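Local coordinates for protein indole-3-acetic acid-amido synthetase GH3.15 (Arabidopsis thaliana, PDB 6E1Q) that catalyses the ATP-dependent conjugation of glutamine, and possibly cysteine, to the auxin precursor indole-3-butyric acid and to the herbicide 2,4-DB, at residues V62-Y67 with L401-V406. Sequence-based numbering, arbitrary orientation.
Sequences VPVVTY and LYRYRV
A single parallel beta bridge, Val65 with Tyr404, joins the linker between helices 55-61 and 67-78 to the start of strand 404-416. Two backbone hydrogen bonds flanking Tyr404 define it: Val65 N donates to Arg403 O (3.0 Å, N-H...O 166°), and Val65 O accepts Arg405 N (2.8 Å). Water 1 extends the link by donating to both Pro63 O and Tyr402 O; water 2 joins Tyr67 N to Arg405 O. At one end, Arg403 NH1 reaches Val62 O (2.8 Å), which lies near the guanidinium plane, while Val64 CG2 sits 4.0 Å above that plane, over its centre. A bend at chi3 (79°) turns the guanidinium of Arg403 aside from its extended CB-CG-CD part; Arg403 CD packs on Val62 CG1 at 3.6 Å. Arg403 NH2 forms a salt bridge with Glu358 OE2. A leucine in place of Arg403 would probably leave Val62 O without this donor and Glu358 without its charged mate. Val64 CG1 meets Arg405 CG at 3.7 Å, and Arg405 NE pairs with Glu392. Beyond the bridge, Tyr404 OH approaches Tyr67 CB (3.5 Å) at the edge of the Tyr67 ring; the same hydroxyl bonds to Lys106 and to the ATP-site residue Glu330. On the antiparallel neighbour strand 390-396, Val395 is faced by both Arg403 (phi/psi 49°/58°) and Tyr404, the pattern of a G1 beta bulge.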
loop_
_atom_site.group_PDB
_atom_site.type_symbol
_atom_site.label_atom_id
_atom_site.label_comp_id
_atom_site.label_asym_id
_atom_site.label_seq_id
_atom_site.Cartn_x
_atom_site.Cartn_y
_atom_site.Cartn_z
ATOM N N VAL A 62 6.609 30.202 -5.384
ATOM C CA VAL A 62 6.204 28.898 -5.936
ATOM C C VAL A 62 4.967 28.450 -5.185
ATOM O O VAL A 62 4.996 28.334 -3.956
ATOM C CB VAL A 62 7.339 27.873 -5.820
ATOM C CG1 VAL A 62 6.849 26.489 -6.245
ATOM C CG2 VAL A 62 8.545 28.327 -6.659
ATOM N N PRO A 63 3.852 28.188 -5.871
ATOM C CA PRO A 63 2.623 27.820 -5.171
ATOM C C PRO A 63 2.622 26.368 -4.720
ATOM O O PRO A 63 3.268 25.491 -5.305
ATOM C CB PRO A 63 1.542 28.067 -6.230
ATOM C CG PRO A 63 2.240 27.720 -7.510
ATOM C CD PRO A 63 3.664 28.205 -7.335
ATOM N N VAL A 64 1.866 26.120 -3.657
ATOM C CA VAL A 64 1.614 24.756 -3.207
ATOM C C VAL A 64 0.486 24.191 -4.058
ATOM O O VAL A 64 -0.605 24.765 -4.112
ATOM C CB VAL A 64 1.264 24.720 -1.711
ATOM C CG1 VAL A 64 1.099 23.281 -1.238
ATOM C CG2 VAL A 64 2.348 25.422 -0.906
ATOM N N VAL A 65 0.743 23.062 -4.720
ATOM C CA VAL A 65 -0.150 22.567 -5.752
ATOM C C VAL A 65 -0.563 21.138 -5.448
ATOM O O VAL A 65 0.060 20.442 -4.643
ATOM C CB VAL A 65 0.501 22.643 -7.145
ATOM C CG1 VAL A 65 0.782 24.080 -7.499
ATOM C CG2 VAL A 65 1.783 21.810 -7.171
ATOM N N THR A 66 -1.641 20.713 -6.109
ATOM C CA THR A 66 -2.078 19.326 -6.165
ATOM C C THR A 66 -1.835 18.784 -7.567
ATOM O O THR A 66 -1.511 19.531 -8.492
ATOM C CB THR A 66 -3.563 19.182 -5.834
ATOM O OG1 THR A 66 -4.328 19.949 -6.774
ATOM C CG2 THR A 66 -3.860 19.642 -4.408
ATOM N N TYR A 67 -2.030 17.468 -7.719
ATOM C CA TYR A 67 -1.955 16.852 -9.041
ATOM C C TYR A 67 -2.869 17.562 -10.028
ATOM O O TYR A 67 -2.490 17.787 -11.187
ATOM C CB TYR A 67 -2.322 15.374 -8.968
ATOM C CG TYR A 67 -2.108 14.679 -10.293
ATOM C CD1 TYR A 67 -0.851 14.239 -10.663
ATOM C CD2 TYR A 67 -3.160 14.510 -11.200
ATOM C CE1 TYR A 67 -0.642 13.610 -11.882
ATOM C CE2 TYR A 67 -2.959 13.881 -12.424
ATOM C CZ TYR A 67 -1.689 13.433 -12.751
ATOM O OH TYR A 67 -1.450 12.804 -13.942
ATOM N N LEU A 401 8.358 17.826 -9.842
ATOM C CA LEU A 401 7.312 18.288 -8.931
ATOM C C LEU A 401 7.887 19.303 -7.945
ATOM O O LEU A 401 8.993 19.121 -7.417
ATOM C CB LEU A 401 6.689 17.117 -8.175
ATOM C CG LEU A 401 6.092 16.047 -9.099
ATOM C CD1 LEU A 401 5.557 14.898 -8.278
ATOM C CD2 LEU A 401 4.994 16.645 -9.976
ATOM N N TYR A 402 7.124 20.368 -7.690
ATOM C CA TYR A 402 7.565 21.475 -6.856
ATOM C C TYR A 402 6.450 21.799 -5.876
ATOM O O TYR A 402 5.342 22.145 -6.296
ATOM C CB TYR A 402 7.920 22.685 -7.723
ATOM C CG TYR A 402 8.936 22.331 -8.777
ATOM C CD1 TYR A 402 10.296 22.349 -8.482
ATOM C CD2 TYR A 402 8.541 21.945 -10.055
ATOM C CE1 TYR A 402 11.234 22.017 -9.436
ATOM C CE2 TYR A 402 9.476 21.612 -11.028
ATOM C CZ TYR A 402 10.822 21.650 -10.703
ATOM O OH TYR A 402 11.775 21.316 -11.628
ATOM N N ARG A 403 6.735 21.648 -4.582
ATOM C CA ARG A 403 5.781 21.930 -3.503
ATOM C C ARG A 403 4.439 21.262 -3.773
ATOM O O ARG A 403 3.385 21.900 -3.836
ATOM C CB ARG A 403 5.598 23.432 -3.289
ATOM C CG ARG A 403 6.907 24.189 -3.274
ATOM C CD ARG A 403 6.721 25.599 -2.771
ATOM N NE ARG A 403 6.622 25.644 -1.317
ATOM C CZ ARG A 403 6.162 26.689 -0.635
ATOM N NH1 ARG A 403 5.746 27.774 -1.281
ATOM N NH2 ARG A 403 6.118 26.646 0.686
ATOM N N TYR A 404 4.506 19.947 -3.917
ATOM C CA TYR A 404 3.398 19.158 -4.415
ATOM C C TYR A 404 2.777 18.398 -3.252
ATOM O O TYR A 404 3.483 17.754 -2.468
ATOM C CB TYR A 404 3.898 18.213 -5.514
ATOM C CG TYR A 404 2.943 17.129 -5.958
ATOM C CD1 TYR A 404 2.831 15.932 -5.240
ATOM C CD2 TYR A 404 2.190 17.270 -7.128
ATOM C CE1 TYR A 404 1.978 14.913 -5.663
ATOM C CE2 TYR A 404 1.323 16.256 -7.552
ATOM C CZ TYR A 404 1.227 15.082 -6.820
ATOM O OH TYR A 404 0.387 14.061 -7.229
ATOM N N ARG A 405 1.466 18.481 -3.144
ATOM C CA ARG A 405 0.754 17.881 -2.033
ATOM C C ARG A 405 0.543 16.400 -2.302
ATOM O O ARG A 405 -0.041 16.016 -3.318
ATOM C CB ARG A 405 -0.572 18.600 -1.813
ATOM C CG ARG A 405 -0.386 19.945 -1.127
ATOM C CD ARG A 405 -1.677 20.744 -1.163
ATOM N NE ARG A 405 -2.689 20.123 -0.321
ATOM C CZ ARG A 405 -3.962 20.495 -0.298
ATOM N NH1 ARG A 405 -4.371 21.495 -1.070
ATOM N NH2 ARG A 405 -4.820 19.871 0.500
ATOM N N VAL A 406 1.013 15.579 -1.368
ATOM C CA VAL A 406 1.055 14.139 -1.547
ATOM C C VAL A 406 -0.273 13.485 -1.194
ATOM O O VAL A 406 -0.581 12.401 -1.705
ATOM C CB VAL A 406 2.252 13.632 -0.719
ATOM C CG1 VAL A 406 2.057 12.226 -0.251
ATOM C CG2 VAL A 406 3.526 13.767 -1.544
HETATM O O HOH W 1 4.485 24.492 -7.512
HETATM O O HOH W 2 -1.993 15.810 -5.245
#